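PDB 2QS7: uncharacterized protein from Sulfolobus solfataricus P2, which is a putative oxidoreductase of the DsrE/DsrF-like family whose precise function has not been established. Local coordinates for residues K7-I12 and E38-F43; W46-I51 and E117-F122. All blocks are in the same frame, centred on the assembly; numbering follows the deposited sequence. Where two conformers were deposited one is given.

Interaction 1: K7-I12 and E38-F43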
# COMPACT_ATOMS: atom_id res chain seq x y z
N LYS A 7 12.82 17.06 14.14
CA LYS A 7 13.28 16.06 13.08
C LYS A 7 12.16 15.24 12.41
O LYS A 7 11.36 14.56 13.07
CB LYS A 7 14.34 15.11 13.62
CG LYS A 7 15.07 14.34 12.53
CD LYS A 7 16.32 13.68 13.13
CE LYS A 7 17.32 13.16 12.08
NZ LYS A 7 18.50 12.42 12.66
N LYS A 8 12.10 15.39 11.10
CA LYS A 8 11.15 14.73 10.23
C LYS A 8 11.30 13.22 10.34
O LYS A 8 12.40 12.70 10.49
CB LYS A 8 11.37 15.15 8.78
CG LYS A 8 11.14 16.67 8.53
CD LYS A 8 11.11 16.92 7.01
CE LYS A 8 10.61 18.32 6.66
NZ LYS A 8 11.27 19.38 7.45
N LYS A 9 10.21 12.50 10.19
CA LYS A 9 10.23 11.05 10.36
C LYS A 9 9.42 10.36 9.32
O LYS A 9 8.34 10.82 8.96
CB LYS A 9 9.67 10.76 11.76
CG LYS A 9 9.61 9.31 12.15
CD LYS A 9 9.33 9.18 13.71
CE LYS A 9 8.01 9.72 14.13
NZ LYS A 9 7.67 9.35 15.55
N LEU A 10 9.96 9.25 8.84
CA LEU A 10 9.30 8.36 7.91
C LEU A 10 9.34 6.93 8.48
O LEU A 10 10.38 6.43 8.86
CB LEU A 10 10.05 8.34 6.59
CG LEU A 10 9.54 7.38 5.51
CD1 LEU A 10 8.13 7.73 5.06
CD2 LEU A 10 10.53 7.41 4.31
N SER A 11 8.18 6.28 8.52
CA SER A 11 8.08 4.91 8.97
C SER A 11 7.41 4.10 7.89
O SER A 11 6.41 4.52 7.30
CB SER A 11 7.33 4.83 10.30
OG SER A 11 7.93 5.66 11.34
N ILE A 12 7.94 2.92 7.63
CA ILE A 12 7.40 2.08 6.56
C ILE A 12 7.21 0.67 7.04
O ILE A 12 8.13 0.09 7.63
CB ILE A 12 8.38 2.01 5.35
CG1 ILE A 12 8.73 3.41 4.85
CG2 ILE A 12 7.78 1.12 4.21
CD1 ILE A 12 9.73 3.36 3.66
N GLU A 38 14.47 10.74 10.21
CA GLU A 38 14.63 9.55 11.02
C GLU A 38 13.77 8.55 10.23
O GLU A 38 12.64 8.86 9.81
CB GLU A 38 14.06 9.82 12.42
CG GLU A 38 13.86 8.57 13.26
CD GLU A 38 12.99 8.80 14.53
OE1 GLU A 38 13.06 9.99 15.02
OE2 GLU A 38 12.27 7.79 15.00
N VAL A 39 14.30 7.36 9.94
CA VAL A 39 13.55 6.38 9.19
C VAL A 39 13.43 5.10 10.01
O VAL A 39 14.42 4.60 10.53
CB VAL A 39 14.21 6.05 7.80
CG1 VAL A 39 13.39 5.07 7.04
CG2 VAL A 39 14.38 7.33 6.98
N ASN A 40 12.21 4.58 10.10
CA ASN A 40 11.94 3.34 10.80
C ASN A 40 11.36 2.37 9.80
O ASN A 40 10.39 2.68 9.13
CB ASN A 40 10.93 3.55 11.94
CG ASN A 40 11.36 4.58 12.90
OD1 ASN A 40 12.39 4.43 13.56
ND2 ASN A 40 10.58 5.64 13.01
N LEU A 41 11.96 1.19 9.70
CA LEU A 41 11.43 0.15 8.81
C LEU A 41 10.97 -1.02 9.65
O LEU A 41 11.68 -1.48 10.55
CB LEU A 41 12.50 -0.32 7.84
CG LEU A 41 13.14 0.76 6.95
CD1 LEU A 41 14.30 0.14 6.12
CD2 LEU A 41 12.13 1.42 6.05
N PHE A 42 9.77 -1.50 9.35
CA PHE A 42 9.20 -2.66 10.03
C PHE A 42 8.91 -3.75 9.01
O PHE A 42 7.98 -3.64 8.20
CB PHE A 42 7.92 -2.29 10.75
CG PHE A 42 7.34 -3.41 11.55
CD1 PHE A 42 7.99 -3.90 12.65
CD2 PHE A 42 6.13 -4.00 11.19
CE1 PHE A 42 7.43 -4.92 13.39
CE2 PHE A 42 5.60 -5.00 11.93
CZ PHE A 42 6.23 -5.46 13.01
N PHE A 43 9.72 -4.81 9.03
CA PHE A 43 9.57 -5.90 8.08
C PHE A 43 8.63 -6.94 8.61
O PHE A 43 8.86 -7.50 9.68
CB PHE A 43 10.90 -6.51 7.73
CG PHE A 43 11.77 -5.61 6.92
CD1 PHE A 43 12.50 -4.62 7.54
CD2 PHE A 43 11.87 -5.77 5.54
CE1 PHE A 43 13.32 -3.77 6.80
CE2 PHE A 43 12.70 -4.91 4.79
CZ PHE A 43 13.42 -3.90 5.44
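N40 ND2 donates to S11 OG at 3.1 Å, the hydroxyl lying in the amide plane and the bond almost straight (174°), and makes a weak, longer bond to E38 OE2; OD1 of the same amide accepts from R135 NE. S11 OG and N40 CG both sit beside their own backbone N (chi1 -56° in each), and chi2 of N40 (-63°) then turns ND2 to the hydroxyl. On the same face of the sheet K9 and E38 run side by side, K9 CD resting 3.5 Å from E38 OE2. Their charged ends stay apart, K9 NZ lying 4.9 Å from E38 OE2; the lysine bends at chi3, and its NZ donates to the carbonyl oxygens of R135 and E137. On the other face I12 and L41 lie alongside, L41 CD2 being 3.9 Å from I12 CB. The backbone ladder between these parallel strands runs from K8 O, which accepts from E38 N at 2.9 Å, to I12 O, which accepts from F42 N. The two strands and the intervening helix 19-34 form a right-handed beta-alpha-beta crossover: that helix covers L10, I12, V39 and L41, helix 129-136 covers S11, E38 and N40, and strands 140-143 and 99-105 flank the pair.

Interaction 2: W46-I51 and E117-F122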
# COMPACT_ATOMS: atom_id res chain seq x y z
N TRP A 46 5.92 -10.95 4.01
CA TRP A 46 6.84 -11.27 2.92
C TRP A 46 8.12 -10.47 2.99
O TRP A 46 9.19 -10.93 2.55
CB TRP A 46 6.14 -11.03 1.58
CG TRP A 46 4.79 -11.62 1.54
CD1 TRP A 46 3.62 -10.98 1.31
CD2 TRP A 46 4.46 -12.99 1.80
NE1 TRP A 46 2.57 -11.87 1.38
CE2 TRP A 46 3.06 -13.11 1.69
CE3 TRP A 46 5.21 -14.13 2.12
CZ2 TRP A 46 2.39 -14.32 1.87
CZ3 TRP A 46 4.55 -15.32 2.31
CH2 TRP A 46 3.15 -15.42 2.18
N GLY A 47 8.02 -9.28 3.55
CA GLY A 47 9.16 -8.42 3.71
C GLY A 47 10.10 -9.00 4.74
O GLY A 47 11.30 -8.83 4.66
N LEU A 48 9.56 -9.68 5.73
CA LEU A 48 10.41 -10.27 6.75
C LEU A 48 11.19 -11.42 6.13
O LEU A 48 12.36 -11.64 6.41
CB LEU A 48 9.56 -10.73 7.92
CG LEU A 48 10.33 -11.27 9.10
CD1 LEU A 48 11.34 -10.27 9.59
CD2 LEU A 48 9.33 -11.60 10.16
N GLN A 49 10.53 -12.15 5.26
CA GLN A 49 11.18 -13.26 4.54
C GLN A 49 12.40 -12.74 3.78
O GLN A 49 13.46 -13.35 3.73
CB GLN A 49 10.19 -13.78 3.49
CG GLN A 49 10.16 -15.26 3.26
CD GLN A 49 9.26 -15.93 4.26
OE1 GLN A 49 8.32 -15.31 4.80
NE2 GLN A 49 9.52 -17.20 4.52
N ALA A 50 12.22 -11.57 3.17
CA ALA A 50 13.23 -10.91 2.37
C ALA A 50 14.49 -10.48 3.15
O ALA A 50 15.53 -10.26 2.55
CB ALA A 50 12.61 -9.70 1.68
N ILE A 51 14.40 -10.33 4.47
CA ILE A 51 15.56 -9.95 5.26
C ILE A 51 16.15 -11.14 6.05
O ILE A 51 16.95 -10.95 6.96
CB ILE A 51 15.31 -8.79 6.22
CG1 ILE A 51 14.17 -9.09 7.19
CG2 ILE A 51 14.97 -7.51 5.44
CD1 ILE A 51 14.13 -8.11 8.33
N GLU A 117 18.30 -15.47 14.90
CA GLU A 117 19.57 -15.88 14.29
C GLU A 117 19.48 -15.97 12.76
O GLU A 117 20.48 -15.81 12.06
CB GLU A 117 20.02 -17.22 14.87
N ASP A 118 18.27 -16.21 12.26
CA ASP A 118 18.01 -16.31 10.84
C ASP A 118 17.96 -14.94 10.14
O ASP A 118 18.02 -14.86 8.92
CB ASP A 118 16.68 -17.01 10.62
CG ASP A 118 16.60 -18.38 11.29
OD1 ASP A 118 17.66 -19.04 11.49
OD2 ASP A 118 15.46 -18.79 11.61
N LEU A 119 17.85 -13.86 10.92
CA LEU A 119 17.71 -12.53 10.35
C LEU A 119 19.03 -11.85 10.03
O LEU A 119 20.02 -12.12 10.69
CB LEU A 119 16.90 -11.66 11.31
CG LEU A 119 15.43 -12.05 11.51
CD1 LEU A 119 14.71 -11.20 12.58
CD2 LEU A 119 14.73 -11.96 10.18
N ALA A 120 19.03 -10.97 9.02
CA ALA A 120 20.22 -10.21 8.64
C ALA A 120 20.73 -9.41 9.86
O ALA A 120 19.95 -9.00 10.74
CB ALA A 120 19.91 -9.27 7.48
N GLU A 121 22.03 -9.17 9.87
CA GLU A 121 22.71 -8.50 10.98
C GLU A 121 22.20 -7.08 11.20
O GLU A 121 22.22 -6.58 12.32
CB GLU A 121 24.22 -8.42 10.72
CG GLU A 121 24.90 -9.79 10.56
CD GLU A 121 24.86 -10.66 11.82
OE1 GLU A 121 24.64 -10.10 12.92
OE2 GLU A 121 25.09 -11.90 11.70
N PHE A 122 21.73 -6.45 10.13
CA PHE A 122 21.31 -5.08 10.20
C PHE A 122 19.95 -4.87 10.88
O PHE A 122 19.49 -3.76 10.97
CB PHE A 122 21.43 -4.42 8.82
CG PHE A 122 20.28 -4.68 7.87
CD1 PHE A 122 19.42 -5.75 8.01
CD2 PHE A 122 20.14 -3.88 6.75
CE1 PHE A 122 18.38 -5.95 7.10
CE2 PHE A 122 19.11 -4.09 5.84
CZ PHE A 122 18.24 -5.13 6.02
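I51 O accepts a hydrogen bond from A120 N at 2.9 Å, with the donor nearly in line with the carbonyl. A120 CB approaches the same oxygen to 3.4 Å, packing beside the bond. The branched end of L119 reaches across L48 at about a right angle, CD2 meeting L48 CD1 at 3.8 Å, and the same methyl group lies 4.2 Å from I51 CG1. The other branch of I51 serves F122: with CG1 held between the backbone N and the carbonyl carbon (chi1 58°), CG2 lies beside the backbone N and meets the edge of the F122 ring near its plane, 4.1 Å from CZ.

Further out, M109 of helix 106-111 and A104 of strand 99-105 touch both L48 and L119, while W87 of helix 87-97 packs on I51, and V91 and Q92 of the same helix on F122. F122 O accepts from K95 NZ. NE1 of W46 is hydrogen-bonded to OD2 of D20 of the third subunit, and its ring stacks on Y68 of that subunit. The contact thus joins L48 of helix 45-50 and nearby I51 to the loop before strand 125-127: the buried carbonyl of I51 is satisfied by A120 N, and apart from that single bond the two segments meet through hydrocarbon, L48, I51, L119 and F122 burying most of the surface.

Overall arrangement
Interactions 1 and 2 follow in series along the chain, their centres about 17 Å apart. Strand 38-43 carries half of interaction 1 and leads directly into helix 45-50, which supplies half of interaction 2. The two meet where strand gives way to helix: F43 CE2 packs 3.5 Å from I51 CG2, and F43 O lies 3.7 Å from L48 CD1. Interaction 1 holds neighbouring inner strands together inside the five-stranded parallel sheet, whereas interaction 2, beyond the C-terminal end of strand 38-43, ties the chain that follows that strand to the loop before strand 125-127, one edge of the sheet within this chain. Both belong to one alpha/beta fold, which assembles as three subunits.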